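Local coordinates for protein putative esterase (Uncultured bacterium, PDB 7C4D) that probably hydrolyses carboxylic ester bonds, as a bacterial carboxylesterase of the alpha/beta hydrolase fold, at residues P25-H30 with Q85-V90; F16-E21 with Y49-L54; K115-D120 with Q265-F270. All blocks are in the same frame, centred on the assembly; numbering follows the deposited sequence.

All three contacts are built on the one mixed sheet of the alpha/beta hydrolase fold, whose strands run in the order 16-19, 51-55, 25-29, 90-95, 113-119, 217-222, 244-248. Contact 2 joins the antiparallel edge strand to its neighbour, and contact 1 lies about 9 Å from it between centres, with the backbone of Tyr-53 hydrogen-bonded to Leu-26 and Ile-28 of strand 25-29. Their segments alternate along the chain. Contact 3 follows both in sequence, about 15 and 16 Å away between centres, and packs the C-terminal helix on the sheet; Leu-268 touches Phe-50 and Tyr-49. Strand 113-119 of this sheet leads, just beyond its end, to Asp-120 of a probable Ser-His-Asp triad.

Contact 1: residues P25-H30 with Q85-V90; sequences PLIILH and QNLESV
Pro-25 meets Leu-87 and Val-90 at the start of strand 25-29, where the connection from helix 71-84 to strand 90-95 passes in the alpha/beta hydrolase fold. That connection completes a beta-alpha-beta crossover from strand 51-55 to strand 90-95, with strand 25-29 lying between the two in the sheet. The nearest pair of CA atoms is Pro-25 CA and Val-90 CA, 5.2 Å apart.

The pyrrolidine ring is shared among three neighbours. Its CB lies 3.8 Å from Val-90 CG1, while CG, on the next corner, is 3.9 Å from Leu-87 CD2. Proline and leucine side chains run past each other in opposite directions, so the contact is made alongside. At the third corner CD stands 3.7 Å from Ser-89 O, a van der Waals contact with a main-chain oxygen. Two residues along the strand, Ile-27 points to the same side. Its CG1 branch is anti to the carbonyl carbon (chi1 -63°) and the chain then extends (chi2 174°), which carries CD1 outward to meet Val-90; a looser approach, 4.4 Å, separates Ile-27 CD1 from Leu-87 CD1. The patch is small, 234 Å² in all, and its side chain-to-side chain contacts are all apolar.

Several elements position these groups. Asn-86, with positive phi, ends helix 71-84 in a Schellman motif and turns the chain toward Leu-87, and Lys-112 NZ donates a hydrogen bond to Glu-88 O. Ile-82 of the same helix touches both Ile-27 and Val-90, while Leu-87 also rests on Tyr-53. Pro-25 O accepts a hydrogen bond from Asn-91 ND2. The CD1 methyl of Ile-27 faces both branches of the valine, 4.1 Å from Val-90 CG1 and equally far from Val-90 CG2.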
loop_
_atom_site.group_PDB
_atom_site.type_symbol
_atom_site.label_atom_id
_atom_site.label_comp_id
_atom_site.label_asym_id
_atom_site.label_seq_id
_atom_site.Cartn_x
_atom_site.Cartn_y
_atom_site.Cartn_z
ATOM N N PRO A 25 -1.513 17.745 6.833
ATOM C CA PRO A 25 -1.527 16.868 5.666
ATOM C C PRO A 25 -1.553 15.439 6.162
ATOM O O PRO A 25 -1.048 15.123 7.238
ATOM C CB PRO A 25 -0.192 17.121 4.973
ATOM C CG PRO A 25 0.205 18.475 5.529
ATOM C CD PRO A 25 -0.253 18.484 6.966
ATOM N N LEU A 26 -2.194 14.598 5.354
ATOM C CA LEU A 26 -2.283 13.182 5.612
ATOM C C LEU A 26 -2.073 12.504 4.259
ATOM O O LEU A 26 -2.873 12.685 3.344
ATOM C CB LEU A 26 -3.659 12.893 6.223
ATOM C CG LEU A 26 -4.028 11.418 6.447
ATOM C CD1 LEU A 26 -2.982 10.716 7.279
ATOM C CD2 LEU A 26 -5.396 11.308 7.137
ATOM N N ILE A 27 -0.989 11.728 4.161
ATOM C CA ILE A 27 -0.646 11.018 2.944
ATOM C C ILE A 27 -1.047 9.560 3.106
ATOM O O ILE A 27 -0.656 8.937 4.104
ATOM C CB ILE A 27 0.869 11.180 2.620
ATOM C CG1 ILE A 27 1.238 12.639 2.344
ATOM C CG2 ILE A 27 1.271 10.273 1.462
ATOM C CD1 ILE A 27 2.729 12.929 2.156
ATOM N N ILE A 28 -1.793 9.024 2.117
ATOM C CA ILE A 28 -2.178 7.617 2.156
ATOM C C ILE A 28 -1.461 6.877 1.009
ATOM O O ILE A 28 -1.481 7.344 -0.125
ATOM C CB ILE A 28 -3.713 7.468 2.124
ATOM C CG1 ILE A 28 -4.386 8.364 3.167
ATOM C CG2 ILE A 28 -4.202 6.030 2.254
ATOM C CD1 ILE A 28 -5.927 8.141 3.287
ATOM N N LEU A 29 -0.819 5.744 1.326
ATOM C CA LEU A 29 -0.093 4.902 0.372
ATOM C C LEU A 29 -0.713 3.505 0.322
ATOM O O LEU A 29 -0.711 2.756 1.309
ATOM C CB LEU A 29 1.385 4.777 0.775
ATOM C CG LEU A 29 2.185 6.060 0.921
ATOM C CD1 LEU A 29 3.640 5.717 1.204
ATOM C CD2 LEU A 29 2.084 6.873 -0.341
ATOM N N HIS A 30 -1.239 3.149 -0.847
ATOM C CA HIS A 30 -1.814 1.841 -1.098
ATOM C C HIS A 30 -0.722 0.735 -1.107
ATOM O O HIS A 30 0.498 0.986 -1.111
ATOM C CB HIS A 30 -2.562 1.922 -2.430
ATOM C CG HIS A 30 -1.631 2.150 -3.569
ATOM N ND1 HIS A 30 -0.912 1.122 -4.154
ATOM C CD2 HIS A 30 -1.225 3.279 -4.181
ATOM C CE1 HIS A 30 -0.133 1.599 -5.091
ATOM N NE2 HIS A 30 -0.307 2.927 -5.139
ATOM N N GLN A 85 5.288 19.594 -2.919
ATOM C CA GLN A 85 4.007 20.083 -2.431
ATOM C C GLN A 85 4.246 21.018 -1.245
ATOM O O GLN A 85 3.294 21.514 -0.664
ATOM C CB GLN A 85 3.126 18.917 -1.949
ATOM C CG GLN A 85 2.582 18.031 -3.055
ATOM C CD GLN A 85 1.697 18.826 -3.977
ATOM O OE1 GLN A 85 1.848 18.766 -5.191
ATOM N NE2 GLN A 85 0.777 19.592 -3.404
ATOM N N ASN A 86 5.518 21.206 -0.860
ATOM C CA ASN A 86 5.922 22.105 0.217
ATOM C C ASN A 86 5.352 21.724 1.576
ATOM O O ASN A 86 5.024 22.602 2.358
ATOM C CB ASN A 86 5.613 23.574 -0.073
ATOM C CG ASN A 86 6.529 24.130 -1.134
ATOM O OD1 ASN A 86 6.079 24.469 -2.220
ATOM N ND2 ASN A 86 7.817 24.175 -0.842
ATOM N N LEU A 87 5.312 20.421 1.881
ATOM C CA LEU A 87 4.771 19.970 3.150
ATOM C C LEU A 87 5.938 19.842 4.126
ATOM O O LEU A 87 6.951 19.222 3.807
ATOM C CB LEU A 87 4.000 18.655 2.953
ATOM C CG LEU A 87 2.945 18.655 1.839
ATOM C CD1 LEU A 87 2.429 17.251 1.528
ATOM C CD2 LEU A 87 1.799 19.612 2.134
ATOM N N GLU A 88 5.788 20.462 5.300
ATOM C CA GLU A 88 6.816 20.473 6.328
ATOM C C GLU A 88 6.841 19.134 7.065
ATOM O O GLU A 88 7.892 18.481 7.145
ATOM C CB GLU A 88 6.595 21.649 7.287
ATOM C CG GLU A 88 7.894 22.322 7.707
ATOM C CD GLU A 88 8.931 22.413 6.596
ATOM O OE1 GLU A 88 8.684 23.133 5.604
ATOM O OE2 GLU A 88 9.974 21.740 6.709
ATOM N N SER A 89 5.679 18.753 7.619
ATOM C CA SER A 89 5.566 17.516 8.367
ATOM C C SER A 89 4.175 16.915 8.159
ATOM O O SER A 89 3.187 17.643 8.072
ATOM C CB SER A 89 5.903 17.719 9.816
ATOM O OG SER A 89 4.928 18.526 10.440
ATOM N N VAL A 90 4.126 15.581 8.075
ATOM C CA VAL A 90 2.957 14.919 7.545
ATOM C C VAL A 90 2.573 13.731 8.404
ATOM O O VAL A 90 3.436 13.055 8.965
ATOM C CB VAL A 90 3.166 14.452 6.098
ATOM C CG1 VAL A 90 3.288 15.619 5.151
ATOM C CG2 VAL A 90 4.262 13.398 5.937
#

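Contact 2: residues F16-E21 with Y49-L54; sequences FRKKGE and YFQVYL
Arg-17 with Leu-54 and Lys-19 with Val-52 form two hydrogen-bonded pairs of an antiparallel ladder, each closed by two main-chain bonds. Leu-54 N reaches Arg-17 O at 2.8 Å, and Lys-19 N reaches Val-52 O at 2.8 Å; Arg-17 N to Leu-54 O and Val-52 N to Lys-19 O close the rings. The axes of segments 16-19 and 51-54 come within 4.6 Å at 158°, consistent with antiparallel pairing.

Between them Lys-18 and Tyr-53 are a non-hydrogen-bonded pair. Lys-18 CA makes a CA-H...O contact with Val-52 O, 3.2 Å away. With CG anti to the main-chain nitrogen (chi1 178°) and the rest extended, the lysine lies beside the tyrosine, CG over one ring face toward the rim and CD 3.6 Å from Tyr-53 CZ. Its end continues to Gln-51: Lys-18 NZ donates to OE1 of Gln-51 at 3.1 Å, almost in line with the amide C=O. The other end of that amide, NE2, is held by Gly-23 O, so its rotation is fixed from two sides.

Phe-16 adds packing on this face, its CD2 3.9 Å from Tyr-53 CD2. The two rings stand obliquely, planes 49° apart. At the far end Gly-20 adopts backbone angles suited to glycine alone, and a CB there would lie 2.4 Å from Phe-50 O.

Strand 16-19 is the antiparallel strand beside 51-55, consistent with beta2 of the canonical hydrolase sheet, and is outermost here. Strand 25-29 pairs with the opposite side of strand 51-55. Helix 40-46 covers the face bearing Arg-17, Val-52 and Leu-54, through Ile-40, Ala-43 and Leu-46, whereas Phe-81 of helix 71-84 meets Phe-16 edge-to-face.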
loop_
_atom_site.group_PDB
_atom_site.type_symbol
_atom_site.label_atom_id
_atom_site.label_comp_id
_atom_site.label_asym_id
_atom_site.label_seq_id
_atom_site.Cartn_x
_atom_site.Cartn_y
_atom_site.Cartn_z
ATOM N N PHE A 16 -1.298 12.099 -7.803
ATOM C CA PHE A 16 -2.065 12.230 -6.568
ATOM C C PHE A 16 -3.372 12.974 -6.839
ATOM O O PHE A 16 -3.532 13.662 -7.859
ATOM C CB PHE A 16 -1.317 13.047 -5.502
ATOM C CG PHE A 16 -1.165 14.512 -5.820
ATOM C CD1 PHE A 16 -0.158 14.958 -6.672
ATOM C CD2 PHE A 16 -2.042 15.448 -5.284
ATOM C CE1 PHE A 16 -0.013 16.312 -6.949
ATOM C CE2 PHE A 16 -1.900 16.800 -5.568
ATOM C CZ PHE A 16 -0.891 17.227 -6.405
ATOM N N ARG A 17 -4.289 12.782 -5.897
ATOM C CA ARG A 17 -5.511 13.561 -5.744
ATOM C C ARG A 17 -5.585 14.035 -4.290
ATOM O O ARG A 17 -5.197 13.303 -3.376
ATOM C CB ARG A 17 -6.733 12.689 -6.060
ATOM C CG ARG A 17 -6.926 12.369 -7.535
ATOM C CD ARG A 17 -8.348 11.961 -7.896
ATOM N NE ARG A 17 -8.743 10.712 -7.261
ATOM C CZ ARG A 17 -9.759 10.591 -6.404
ATOM N NH1 ARG A 17 -10.057 9.418 -5.861
ATOM N NH2 ARG A 17 -10.495 11.649 -6.123
ATOM N N LYS A 18 -6.085 15.256 -4.076
ATOM C CA LYS A 18 -6.183 15.848 -2.746
ATOM C C LYS A 18 -7.652 16.043 -2.369
ATOM O O LYS A 18 -8.394 16.625 -3.133
ATOM C CB LYS A 18 -5.447 17.189 -2.739
ATOM C CG LYS A 18 -5.505 17.955 -1.427
ATOM C CD LYS A 18 -4.561 19.116 -1.437
ATOM C CE LYS A 18 -4.862 20.097 -0.340
ATOM N NZ LYS A 18 -4.053 21.318 -0.525
ATOM N N LYS A 19 -8.068 15.500 -1.227
ATOM C CA LYS A 19 -9.382 15.727 -0.651
ATOM C C LYS A 19 -9.180 16.453 0.672
ATOM O O LYS A 19 -8.446 15.961 1.533
ATOM C CB LYS A 19 -10.069 14.387 -0.367
ATOM C CG LYS A 19 -10.064 13.348 -1.496
ATOM C CD LYS A 19 -10.894 13.729 -2.710
ATOM C CE LYS A 19 -12.360 13.935 -2.417
ATOM N NZ LYS A 19 -13.021 14.621 -3.546
ATOM N N GLY A 20 -9.803 17.628 0.810
ATOM C CA GLY A 20 -9.754 18.401 2.039
ATOM C C GLY A 20 -8.861 19.619 1.844
ATOM O O GLY A 20 -7.781 19.492 1.267
ATOM N N GLU A 21 -9.324 20.779 2.346
ATOM C CA GLU A 21 -8.658 22.063 2.178
ATOM C C GLU A 21 -7.989 22.537 3.476
ATOM O O GLU A 21 -7.097 23.376 3.426
ATOM C CB GLU A 21 -9.657 23.090 1.636
ATOM C CG GLU A 21 -9.112 23.937 0.491
ATOM C CD GLU A 21 -9.532 25.402 0.479
ATOM O OE1 GLU A 21 -10.663 25.711 0.916
ATOM O OE2 GLU A 21 -8.720 26.240 0.039
ATOM N N TYR A 49 -11.054 16.454 8.433
ATOM C CA TYR A 49 -10.133 16.843 9.483
ATOM C C TYR A 49 -8.718 17.083 8.951
ATOM O O TYR A 49 -7.876 17.668 9.636
ATOM C CB TYR A 49 -10.136 15.788 10.594
ATOM C CG TYR A 49 -11.528 15.411 11.028
ATOM C CD1 TYR A 49 -12.294 16.263 11.821
ATOM C CD2 TYR A 49 -12.094 14.223 10.611
ATOM C CE1 TYR A 49 -13.596 15.946 12.155
ATOM C CE2 TYR A 49 -13.374 13.868 10.994
ATOM C CZ TYR A 49 -14.127 14.737 11.764
ATOM O OH TYR A 49 -15.364 14.349 12.147
ATOM N N PHE A 50 -8.428 16.599 7.748
ATOM C CA PHE A 50 -7.049 16.627 7.265
ATOM C C PHE A 50 -7.061 17.011 5.800
ATOM O O PHE A 50 -8.118 16.959 5.180
ATOM C CB PHE A 50 -6.367 15.259 7.446
ATOM C CG PHE A 50 -6.263 14.750 8.876
ATOM C CD1 PHE A 50 -5.179 15.075 9.681
ATOM C CD2 PHE A 50 -7.212 13.888 9.397
ATOM C CE1 PHE A 50 -5.078 14.598 10.982
ATOM C CE2 PHE A 50 -7.090 13.379 10.682
ATOM C CZ PHE A 50 -6.047 13.764 11.496
ATOM N N GLN A 51 -5.880 17.379 5.279
ATOM C CA GLN A 51 -5.664 17.570 3.855
ATOM C C GLN A 51 -5.112 16.262 3.318
ATOM O O GLN A 51 -3.924 16.010 3.459
ATOM C CB GLN A 51 -4.697 18.738 3.632
ATOM C CG GLN A 51 -5.287 20.077 4.099
ATOM C CD GLN A 51 -4.378 21.214 3.717
ATOM O OE1 GLN A 51 -4.208 21.532 2.548
ATOM N NE2 GLN A 51 -3.696 21.759 4.699
ATOM N N VAL A 52 -6.000 15.409 2.795
ATOM C CA VAL A 52 -5.642 14.054 2.448
ATOM C C VAL A 52 -5.103 13.990 1.016
ATOM O O VAL A 52 -5.774 14.429 0.075
ATOM C CB VAL A 52 -6.846 13.114 2.609
ATOM C CG1 VAL A 52 -6.433 11.673 2.346
ATOM C CG2 VAL A 52 -7.522 13.262 3.977
ATOM N N TYR A 53 -3.914 13.382 0.872
ATOM C CA TYR A 53 -3.292 13.119 -0.426
ATOM C C TYR A 53 -3.336 11.624 -0.737
ATOM O O TYR A 53 -2.808 10.806 0.027
ATOM C CB TYR A 53 -1.847 13.608 -0.438
ATOM C CG TYR A 53 -1.702 15.099 -0.318
ATOM C CD1 TYR A 53 -1.737 15.713 0.920
ATOM C CD2 TYR A 53 -1.549 15.898 -1.442
ATOM C CE1 TYR A 53 -1.622 17.082 1.039
ATOM C CE2 TYR A 53 -1.422 17.269 -1.349
ATOM C CZ TYR A 53 -1.453 17.856 -0.096
ATOM O OH TYR A 53 -1.294 19.199 0.037
ATOM N N LEU A 54 -4.074 11.274 -1.798
ATOM C CA LEU A 54 -4.180 9.897 -2.257
ATOM C C LEU A 54 -3.182 9.741 -3.399
ATOM O O LEU A 54 -3.399 10.267 -4.499
ATOM C CB LEU A 54 -5.595 9.612 -2.756
ATOM C CG LEU A 54 -6.755 9.855 -1.791
ATOM C CD1 LEU A 54 -8.049 9.554 -2.502
ATOM C CD2 LEU A 54 -6.645 8.945 -0.583
#

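Contact 3: residues K115-D120 with Q265-F270; sequences KLIVAD and QKTLEF
Lys-115 lies across the ring of Phe-270, and its chain can be followed outward along the contact. CB begins 3.9 Å from Phe-270 CE2; CG then carries the chain forward to CD, which sits over one ring face as a CH-pi contact, 4.0 Å from the ring centroid of Phe-270 and 18° off the normal. CE is 3.5 Å from Phe-270 O, and the bend at chi4 takes NZ toward a long, weak ion pair with Leu-271 OXT, the chain terminus.

The ring is placed by its own first torsion, CG anti to the main-chain nitrogen (chi1 176°), which sends it from the helix to the strand. There CE2 comes 3.4 Å from Leu-116 O, and Ile-117 CG1 is 3.7 Å from Phe-270 CD2. Ile-117 CD1 turns to the previous helical turn, 3.7 Å from Thr-267 CG2, while Thr-267 OG1 bonds back to Phe-263 O. With an alanine in place of Phe-270, the lysine methylenes would lose their aromatic face, and a gap is likely to open beside Ile-117.

Beyond the strand, Asp-120 OD2 hydrogen-bonds His-253 ND1, probably within a Ser-His-Asp triad. The axes of segments 115-119 and 265-270 run nearly antiparallel, at 161°. Helix 260-270 thus lies over strands 90-95, 113-119 and 217-222, while Leu-116 points to the other face of the sheet, against helix 97-108.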
loop_
_atom_site.group_PDB
_atom_site.type_symbol
_atom_site.label_atom_id
_atom_site.label_comp_id
_atom_site.label_asym_id
_atom_site.label_seq_id
_atom_site.Cartn_x
_atom_site.Cartn_y
_atom_site.Cartn_z
ATOM N N LYS A 115 2.916 11.533 12.622
ATOM C CA LYS A 115 2.485 10.273 13.196
ATOM C C LYS A 115 2.347 9.283 12.056
ATOM O O LYS A 115 2.110 9.700 10.926
ATOM C CB LYS A 115 1.115 10.402 13.870
ATOM C CG LYS A 115 1.047 11.206 15.159
ATOM C CD LYS A 115 -0.093 10.732 16.055
ATOM C CE LYS A 115 -0.165 11.568 17.311
ATOM N NZ LYS A 115 -0.666 12.919 16.968
ATOM N N LEU A 116 2.515 7.991 12.367
ATOM C CA LEU A 116 2.557 6.991 11.321
ATOM C C LEU A 116 1.510 5.907 11.579
ATOM O O LEU A 116 1.435 5.346 12.672
ATOM C CB LEU A 116 3.964 6.399 11.283
ATOM C CG LEU A 116 4.122 5.104 10.477
ATOM C CD1 LEU A 116 3.691 5.299 9.020
ATOM C CD2 LEU A 116 5.560 4.575 10.552
ATOM N N ILE A 117 0.715 5.596 10.550
ATOM C CA ILE A 117 -0.154 4.435 10.703
ATOM C C ILE A 117 0.276 3.358 9.709
ATOM O O ILE A 117 0.349 3.643 8.514
ATOM C CB ILE A 117 -1.660 4.781 10.551
ATOM C CG1 ILE A 117 -2.189 5.713 11.663
ATOM C CG2 ILE A 117 -2.459 3.499 10.517
ATOM C CD1 ILE A 117 -3.603 6.232 11.406
ATOM N N VAL A 118 0.556 2.140 10.205
ATOM C CA VAL A 118 0.936 1.003 9.372
ATOM C C VAL A 118 -0.162 -0.066 9.397
ATOM O O VAL A 118 -0.392 -0.672 10.448
ATOM C CB VAL A 118 2.298 0.420 9.811
ATOM C CG1 VAL A 118 2.583 -0.899 9.113
ATOM C CG2 VAL A 118 3.420 1.414 9.603
ATOM N N ALA A 119 -0.800 -0.301 8.225
ATOM C CA ALA A 119 -1.945 -1.217 8.100
ATOM C C ALA A 119 -1.513 -2.603 7.604
ATOM O O ALA A 119 -1.095 -2.775 6.445
ATOM C CB ALA A 119 -3.009 -0.631 7.194
ATOM N N ASP A 120 -1.576 -3.565 8.531
ATOM C CA ASP A 120 -1.459 -5.000 8.284
ATOM C C ASP A 120 -0.178 -5.423 7.529
ATOM O O ASP A 120 -0.258 -6.145 6.542
ATOM C CB ASP A 120 -2.750 -5.585 7.712
ATOM C CG ASP A 120 -2.921 -7.076 8.020
ATOM O OD1 ASP A 120 -2.934 -7.463 9.221
ATOM O OD2 ASP A 120 -3.034 -7.854 7.061
ATOM N N GLN A 265 -12.305 4.900 12.784
ATOM C CA GLN A 265 -12.384 5.062 14.218
ATOM C C GLN A 265 -10.982 5.030 14.812
ATOM O O GLN A 265 -10.607 5.967 15.504
ATOM C CB GLN A 265 -13.376 4.027 14.752
ATOM C CG GLN A 265 -13.141 3.447 16.136
ATOM C CD GLN A 265 -14.126 2.314 16.352
ATOM O OE1 GLN A 265 -15.280 2.382 15.929
ATOM N NE2 GLN A 265 -13.674 1.239 16.980
ATOM N N LYS A 266 -10.233 3.948 14.553
ATOM C CA LYS A 266 -8.902 3.759 15.116
ATOM C C LYS A 266 -7.900 4.822 14.646
ATOM O O LYS A 266 -7.069 5.240 15.440
ATOM C CB LYS A 266 -8.402 2.364 14.780
ATOM C CG LYS A 266 -9.264 1.258 15.352
ATOM C CD LYS A 266 -9.601 1.436 16.805
ATOM C CE LYS A 266 -10.222 0.186 17.394
ATOM N NZ LYS A 266 -10.671 0.435 18.784
ATOM N N THR A 267 -8.018 5.252 13.387
ATOM C CA THR A 267 -7.228 6.306 12.762
ATOM C C THR A 267 -7.508 7.641 13.461
ATOM O O THR A 267 -6.570 8.363 13.802
ATOM C CB THR A 267 -7.533 6.363 11.251
ATOM O OG1 THR A 267 -7.144 5.133 10.634
ATOM C CG2 THR A 267 -6.957 7.560 10.512
ATOM N N LEU A 268 -8.794 7.987 13.680
ATOM C CA LEU A 268 -9.133 9.294 14.257
ATOM C C LEU A 268 -8.834 9.356 15.744
ATOM O O LEU A 268 -8.583 10.431 16.266
ATOM C CB LEU A 268 -10.582 9.710 13.963
ATOM C CG LEU A 268 -10.846 10.114 12.496
ATOM C CD1 LEU A 268 -12.333 10.372 12.200
ATOM C CD2 LEU A 268 -9.998 11.302 12.043
ATOM N N GLU A 269 -8.836 8.205 16.426
ATOM C CA GLU A 269 -8.453 8.189 17.829
ATOM C C GLU A 269 -6.925 8.329 18.011
ATOM O O GLU A 269 -6.470 8.745 19.078
ATOM C CB GLU A 269 -9.034 6.943 18.502
ATOM C CG GLU A 269 -10.559 6.964 18.616
ATOM C CD GLU A 269 -11.242 5.641 18.977
ATOM O OE1 GLU A 269 -10.543 4.597 19.118
ATOM O OE2 GLU A 269 -12.475 5.627 19.093
ATOM N N PHE A 270 -6.128 7.988 16.983
ATOM C CA PHE A 270 -4.659 8.030 17.066
ATOM C C PHE A 270 -4.105 9.363 16.550
ATOM O O PHE A 270 -3.317 9.983 17.210
ATOM C CB PHE A 270 -4.036 6.829 16.333
ATOM C CG PHE A 270 -2.529 6.817 16.278
ATOM C CD1 PHE A 270 -1.782 6.614 17.425
ATOM C CD2 PHE A 270 -1.842 7.051 15.086
ATOM C CE1 PHE A 270 -0.385 6.620 17.376
ATOM C CE2 PHE A 270 -0.447 7.000 15.029
ATOM C CZ PHE A 270 0.281 6.775 16.180
#